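Local coordinates for carbohydrate binding module family 33 and 10 domain protein (Teredinibacter turnerae, PDB 6RW7), which is the catalytic domain of a copper-dependent AA10 lytic polysaccharide monooxygenase that probably binds cellulose and cleaves its glycosidic bonds oxidatively, at residues Pro7-Gly15 / Tyr80-Phe91. Residues are numbered along the deposited sequence; the frame is centred on the assembly and turned at random. Where two conformers were deposited one is given.
Sequences PPSRQQHCG and YDTPANWPVTSF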
ATOM      1  N   PRO A   7       8.876   3.199   1.556  1.00 11.57           N
ATOM      2  CA  PRO A   7       9.483   2.389   0.498  1.00 11.02           C
ATOM      3  C   PRO A   7       8.499   2.253  -0.662  1.00 11.13           C
ATOM      4  O   PRO A   7       7.281   2.448  -0.489  1.00 11.03           O
ATOM      5  CB  PRO A   7       9.697   1.033   1.161  1.00 11.58           C
ATOM      6  CG  PRO A   7       8.619   1.018   2.230  1.00 12.80           C
ATOM      7  CD  PRO A   7       8.604   2.431   2.774  1.00 12.05           C
ATOM      8  N   PRO A   8       8.989   1.996  -1.885  1.00 11.10           N
ATOM      9  CA  PRO A   8       8.117   2.082  -3.044  1.00 10.57           C
ATOM     10  C   PRO A   8       7.058   0.982  -3.046  1.00  9.69           C
ATOM     11  O   PRO A   8       7.381  -0.188  -3.103  1.00 10.33           O
ATOM     12  CB  PRO A   8       9.045   1.955  -4.254  1.00 11.07           C
ATOM     13  CG  PRO A   8      10.300   1.321  -3.692  1.00 11.91           C
ATOM     14  CD  PRO A   8      10.391   1.770  -2.249  1.00 11.77           C
ATOM     15  N   SER A   9       5.797   1.401  -3.075  1.00  8.86           N
ATOM     16  CA  SER A   9       4.637   0.497  -3.181  1.00  9.00           C
ATOM     17  C   SER A   9       4.510  -0.042  -4.599  1.00  9.00           C
ATOM     18  O   SER A   9       5.200   0.413  -5.529  1.00  9.24           O
ATOM     19  CB  SER A   9       3.349   1.200  -2.814  1.00  8.92           C
ATOM     20  OG  SER A   9       3.037   2.201  -3.770  1.00  8.95           O
ATOM     21  N   ARG A  10       3.579  -0.963  -4.775  1.00  9.00           N
ATOM     22  CA  ARG A  10       3.271  -1.484  -6.125  1.00  8.83           C
ATOM     23  C   ARG A  10       2.894  -0.316  -7.039  1.00  9.28           C
ATOM     24  O   ARG A  10       3.219  -0.379  -8.237  1.00  9.08           O
ATOM     25  CB  ARG A  10       2.158  -2.523  -6.059  1.00  9.20           C
ATOM     26  CG  ARG A  10       2.596  -3.797  -5.357  1.00  9.25           C
ATOM     27  CD  ARG A  10       1.561  -4.887  -5.325  1.00  9.57           C
ATOM     28  NE  ARG A  10       2.144  -6.069  -4.690  1.00 10.15           N
ATOM     29  CZ  ARG A  10       1.557  -7.256  -4.605  1.00 10.16           C
ATOM     30  NH1 ARG A  10       0.329  -7.456  -5.082  1.00 10.37           N
ATOM     31  NH2 ARG A  10       2.238  -8.255  -4.054  1.00 10.78           N
ATOM     32  N   GLN A  11       2.160   0.662  -6.514  1.00  9.17           N
ATOM     33  CA  GLN A  11       1.699   1.824  -7.313  1.00  9.38           C
ATOM     34  C   GLN A  11       2.862   2.758  -7.659  1.00  9.31           C
ATOM     35  O   GLN A  11       2.817   3.405  -8.718  1.00 10.16           O
ATOM     36  CB  GLN A  11       0.664   2.598  -6.508  1.00  9.23           C
ATOM     37  CG  GLN A  11      -0.587   1.790  -6.248  1.00  9.42           C
ATOM     38  CD  GLN A  11      -0.894   1.699  -4.785  1.00  9.77           C
ATOM     39  OE1 GLN A  11      -0.134   1.072  -4.043  1.00 10.07           O
ATOM     40  NE2 GLN A  11      -2.029   2.263  -4.381  1.00 10.56           N
ATOM     41  N   GLN A  12       3.869   2.840  -6.806  1.00  8.81           N
ATOM     42  CA  GLN A  12       5.066   3.663  -7.074  1.00  9.06           C
ATOM     43  C   GLN A  12       5.843   3.028  -8.231  1.00  9.13           C
ATOM     44  O   GLN A  12       6.226   3.727  -9.170  1.00  9.47           O
ATOM     45  CB  GLN A  12       5.925   3.793  -5.813  1.00  9.17           C
ATOM     46  CG  GLN A  12       7.229   4.530  -6.073  1.00  9.81           C
ATOM     47  CD  GLN A  12       7.029   5.973  -6.473  1.00 10.36           C
ATOM     48  OE1 GLN A  12       6.184   6.665  -5.911  1.00 11.34           O
ATOM     49  NE2 GLN A  12       7.851   6.489  -7.388  1.00 11.39           N
ATOM     50  N   HIS A  13       6.120   1.742  -8.140  1.00  9.02           N
ATOM     51  CA  HIS A  13       6.876   1.044  -9.204  1.00  9.77           C
ATOM     52  C   HIS A  13       6.077   1.036 -10.508  1.00 10.02           C
ATOM     53  O   HIS A  13       6.663   1.332 -11.554  1.00 10.75           O
ATOM     54  CB  HIS A  13       7.146  -0.416  -8.850  1.00  9.78           C
ATOM     55  CG  HIS A  13       8.082  -0.658  -7.716  1.00 10.40           C
ATOM     56  ND1 HIS A  13       9.407  -0.325  -7.766  1.00 10.54           N
ATOM     57  CD2 HIS A  13       7.880  -1.274  -6.536  1.00 10.22           C
ATOM     58  CE1 HIS A  13      10.000  -0.739  -6.654  1.00 10.75           C
ATOM     59  NE2 HIS A  13       9.073  -1.314  -5.871  1.00 11.12           N
ATOM     60  N   CYS A  14       4.822   0.585 -10.436  1.00 10.30           N
ATOM     61  CA  CYS A  14       3.981   0.249 -11.606  1.00 10.54           C
ATOM     62  C   CYS A  14       2.779   1.182 -11.556  1.00  9.97           C
ATOM     63  O   CYS A  14       1.823   0.858 -10.872  1.00 10.36           O
ATOM     64  CB  CYS A  14       3.595  -1.231 -11.632  1.00 10.58           C
ATOM     65  SG  CYS A  14       4.951  -2.382 -11.243  1.00 11.40           S
ATOM     66  N   GLY A  15       2.905   2.332 -12.209  1.00 10.11           N
ATOM     67  CA  GLY A  15       2.001   3.471 -11.983  1.00 10.43           C
ATOM     68  C   GLY A  15       2.789   4.752 -12.021  1.00 10.17           C
ATOM     69  O   GLY A  15       2.950   5.345 -13.110  1.00 10.92           O
ATOM     70  N   TYR A  80      -3.269  -4.053  -8.884  1.00 10.17           N
ATOM     71  CA  TYR A  80      -2.346  -4.321  -7.750  1.00 10.28           C
ATOM     72  C   TYR A  80      -2.680  -5.638  -7.062  1.00 10.93           C
ATOM     73  O   TYR A  80      -1.881  -6.054  -6.211  1.00 11.58           O
ATOM     74  CB  TYR A  80      -2.316  -3.091  -6.839  1.00  9.95           C
ATOM     75  CG  TYR A  80      -1.916  -1.885  -7.656  1.00  9.60           C
ATOM     76  CD1 TYR A  80      -0.630  -1.785  -8.171  1.00  9.89           C
ATOM     77  CD2 TYR A  80      -2.852  -0.946  -8.052  1.00  9.63           C
ATOM     78  CE1 TYR A  80      -0.265  -0.761  -9.023  1.00  9.24           C
ATOM     79  CE2 TYR A  80      -2.504   0.073  -8.916  1.00  9.68           C
ATOM     80  CZ  TYR A  80      -1.214   0.169  -9.402  1.00  9.76           C
ATOM     81  OH  TYR A  80      -0.882   1.175 -10.254  1.00  9.66           O
ATOM     82  N   ASP A  81      -3.769  -6.304  -7.445  1.00 10.97           N
ATOM     83  CA  ASP A  81      -4.113  -7.662  -6.953  1.00 11.19           C
ATOM     84  C   ASP A  81      -3.458  -8.726  -7.825  1.00 12.20           C
ATOM     85  O   ASP A  81      -3.378  -9.870  -7.371  1.00 12.48           O
ATOM     86  CB  ASP A  81      -5.626  -7.867  -6.923  1.00 11.49           C
ATOM     87  CG  ASP A  81      -6.300  -6.994  -5.896  1.00 11.56           C
ATOM     88  OD1 ASP A  81      -5.799  -6.963  -4.731  1.00 11.43           O
ATOM     89  OD2 ASP A  81      -7.322  -6.369  -6.252  1.00 12.04           O
ATOM     90  N   THR A  82      -3.030  -8.392  -9.040  1.00 11.52           N
ATOM     91  CA  THR A  82      -2.505  -9.373 -10.020  1.00 11.76           C
ATOM     92  C   THR A  82      -1.418 -10.237  -9.372  1.00 12.83           C
ATOM     93  O   THR A  82      -0.402  -9.716  -8.920  1.00 11.92           O
ATOM     94  CB  THR A  82      -1.967  -8.636 -11.251  1.00 12.40           C
ATOM     95  OG1 THR A  82      -3.014  -7.791 -11.741  1.00 11.85           O
ATOM     96  CG2 THR A  82      -1.534  -9.596 -12.333  1.00 13.19           C
ATOM     97  N   PRO A  83      -1.521 -11.581  -9.402  1.00 13.89           N
ATOM     98  CA  PRO A  83      -0.383 -12.425  -9.058  1.00 14.86           C
ATOM     99  C   PRO A  83       0.784 -12.173 -10.014  1.00 14.46           C
ATOM    100  O   PRO A  83       0.590 -12.184 -11.237  1.00 15.27           O
ATOM    101  CB  PRO A  83      -0.925 -13.856  -9.185  1.00 15.09           C
ATOM    102  CG  PRO A  83      -2.412 -13.699  -9.053  1.00 15.72           C
ATOM    103  CD  PRO A  83      -2.716 -12.377  -9.734  1.00 14.65           C
ATOM    104  N   ALA A  84       1.956 -11.910  -9.459  1.00 13.72           N
ATOM    105  CA  ALA A  84       3.200 -11.694 -10.231  1.00 12.92           C
ATOM    106  C   ALA A  84       4.416 -11.708  -9.329  1.00 13.49           C
ATOM    107  O   ALA A  84       4.262 -11.577  -8.098  1.00 13.03           O
ATOM    108  CB  ALA A  84       3.175 -10.349 -10.933  1.00 13.53           C
ATOM    109  N   ASN A  85       5.588 -11.835  -9.929  1.00 14.04           N
ATOM    110  CA  ASN A  85       6.865 -11.443  -9.283  0.50 14.17           C
ATOM    111  C   ASN A  85       6.950  -9.918  -9.373  1.00 15.79           C
ATOM    112  O   ASN A  85       7.507  -9.394 -10.348  1.00 17.65           O
ATOM    113  CB  ASN A  85       8.080 -12.154  -9.889  0.50 15.02           C
ATOM    114  CG  ASN A  85       9.322 -12.017  -9.035  0.50 15.57           C
ATOM    115  OD1 ASN A  85       9.339 -11.248  -8.075  0.50 15.51           O
ATOM    116  ND2 ASN A  85      10.366 -12.758  -9.379  0.50 15.83           N
ATOM    117  N   TRP A  86       6.353  -9.233  -8.406  1.00 13.47           N
ATOM    118  CA  TRP A  86       6.373  -7.752  -8.333  1.00 13.03           C
ATOM    119  C   TRP A  86       7.780  -7.271  -7.985  1.00 12.88           C
ATOM    120  O   TRP A  86       8.551  -7.991  -7.331  1.00 13.61           O
ATOM    121  CB  TRP A  86       5.367  -7.282  -7.282  1.00 12.53           C
ATOM    122  CG  TRP A  86       3.932  -7.449  -7.670  1.00 12.07           C
ATOM    123  CD1 TRP A  86       3.126  -8.538  -7.500  1.00 12.15           C
ATOM    124  CD2 TRP A  86       3.130  -6.446  -8.306  1.00 11.10           C
ATOM    125  NE1 TRP A  86       1.885  -8.291  -8.012  1.00 12.42           N
ATOM    126  CE2 TRP A  86       1.853  -7.004  -8.493  1.00 11.30           C
ATOM    127  CE3 TRP A  86       3.368  -5.121  -8.697  1.00 11.14           C
ATOM    128  CZ2 TRP A  86       0.815  -6.277  -9.057  1.00 11.88           C
ATOM    129  CZ3 TRP A  86       2.343  -4.407  -9.272  1.00 11.95           C
ATOM    130  CH2 TRP A  86       1.088  -4.984  -9.445  1.00 11.89           C
ATOM    131  N   PRO A  87       8.156  -6.023  -8.324  1.00 12.81           N
ATOM    132  CA  PRO A  87       9.417  -5.455  -7.875  1.00 12.69           C
ATOM    133  C   PRO A  87       9.486  -5.446  -6.346  1.00 14.10           C
ATOM    134  O   PRO A  87       8.508  -5.132  -5.695  1.00 14.25           O
ATOM    135  CB  PRO A  87       9.430  -4.003  -8.401  1.00 12.91           C
ATOM    136  CG  PRO A  87       8.357  -3.973  -9.469  1.00 13.01           C
ATOM    137  CD  PRO A  87       7.365  -5.059  -9.118  1.00 12.58           C
ATOM    138  N   VAL A  88      10.657  -5.775  -5.797  0.50 13.60           N
ATOM    139  CA  VAL A  88      10.881  -5.933  -4.331  0.50 14.02           C
ATOM    140  C   VAL A  88      12.056  -5.045  -3.915  0.50 15.08           C
ATOM    141  O   VAL A  88      13.082  -5.050  -4.642  0.50 15.72           O
ATOM    142  CB  VAL A  88      11.174  -7.401  -3.979  0.50 14.47           C
ATOM    143  CG1 VAL A  88      12.626  -7.743  -4.294  0.50 14.03           C
ATOM    144  CG2 VAL A  88      10.856  -7.725  -2.525  0.50 14.27           C
ATOM    145  N   THR A  89      11.955  -4.348  -2.779  1.00 14.98           N
ATOM    146  CA  THR A  89      13.071  -3.532  -2.278  1.00 15.69           C
ATOM    147  C   THR A  89      13.493  -4.053  -0.914  1.00 13.38           C
ATOM    148  O   THR A  89      12.694  -4.562  -0.105  1.00 12.37           O
ATOM    149  CB  THR A  89      12.815  -2.035  -2.428  1.00 19.89           C
ATOM    150  OG1 THR A  89      11.631  -1.769  -1.700  1.00 20.87           O
ATOM    151  CG2 THR A  89      12.664  -1.583  -3.867  1.00 21.66           C
ATOM    152  N   SER A  90      14.785  -3.949  -0.707  1.00 12.29           N
ATOM    153  CA  SER A  90      15.440  -4.337   0.560  0.50 13.05           C
ATOM    154  C   SER A  90      14.899  -3.456   1.685  1.00 12.51           C
ATOM    155  O   SER A  90      14.682  -2.263   1.451  1.00 14.78           O
ATOM    156  CB  SER A  90      16.928  -4.231   0.445  0.50 13.41           C
ATOM    157  OG  SER A  90      17.540  -4.881   1.547  0.50 14.87           O
ATOM    158  N   PHE A  91      14.662  -4.049   2.847  1.00 12.59           N
ATOM    159  CA  PHE A  91      14.038  -3.316   3.952  1.00 12.40           C
ATOM    160  C   PHE A  91      14.528  -3.878   5.268  1.00 13.39           C
ATOM    161  O   PHE A  91      14.886  -5.054   5.320  1.00 14.33           O
ATOM    162  CB  PHE A  91      12.526  -3.412   3.813  1.00 12.47           C
ATOM    163  CG  PHE A  91      11.738  -2.324   4.485  1.00 12.66           C
ATOM    164  CD1 PHE A  91      11.963  -0.998   4.181  1.00 13.44           C
ATOM    165  CD2 PHE A  91      10.722  -2.626   5.370  1.00 13.20           C
ATOM    166  CE1 PHE A  91      11.221   0.010   4.779  1.00 14.50           C
ATOM    167  CE2 PHE A  91       9.980  -1.618   5.968  1.00 13.10           C
ATOM    168  CZ  PHE A  91      10.214  -0.306   5.651  1.00 13.33           C
TER
HETATM  169  O   HOH W   1       9.243  -2.254  -3.020  1.00 12.19           O
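R10 and Y80 bring the backbones of 7-15 and 80-91 closest, their CA atoms 6.5 Å apart, where the first turn of a helix meets the end of a 3-10 segment. R10 is extended from CG to NE (chi2 -177°), which lays its aliphatic part and guanidinium along one face of the W86 indole. R10 CD sits over the six-membered ring of W86, and R10 CZ lies 3.6 Å from the centroid of its five-membered ring. The planes of this cation-pi stack are 8° apart. Arginine suits this place because its flat end can stack while its in-plane N-H groups still bond: R10 NH1 donates to Y80 O (2.9 Å), and NE forms a salt bridge with D200. W86 combines a broad face with an edge N-H, NE1, hydrogen-bonded to T82 O, which fixes the indole's rotation. Cutting the W86 side chain back to an alanine is likely to leave the R10 guanidinium without its stacking surface and T82 O without this donor. Tyrosine offers Q11 CG a flat face while Y80 OH donates to C14 O (2.8 Å). P87, a rigid apolar ring, sets CB 3.5 Å from the H13 ring centroid; P8 CB, from H13's own segment, lies near the rim of the opposite face. A water joins P8 O, H13 NE2 and T89 OG1, while H13 ND1 is hydrogen-bonded to K27. This buried packing joins helix 10-17 to the loop entering strand 89-90; the backbones of R10 and T89 are hydrogen-bonded to strand 193-202, and A31 of helix 29-37 touches W86.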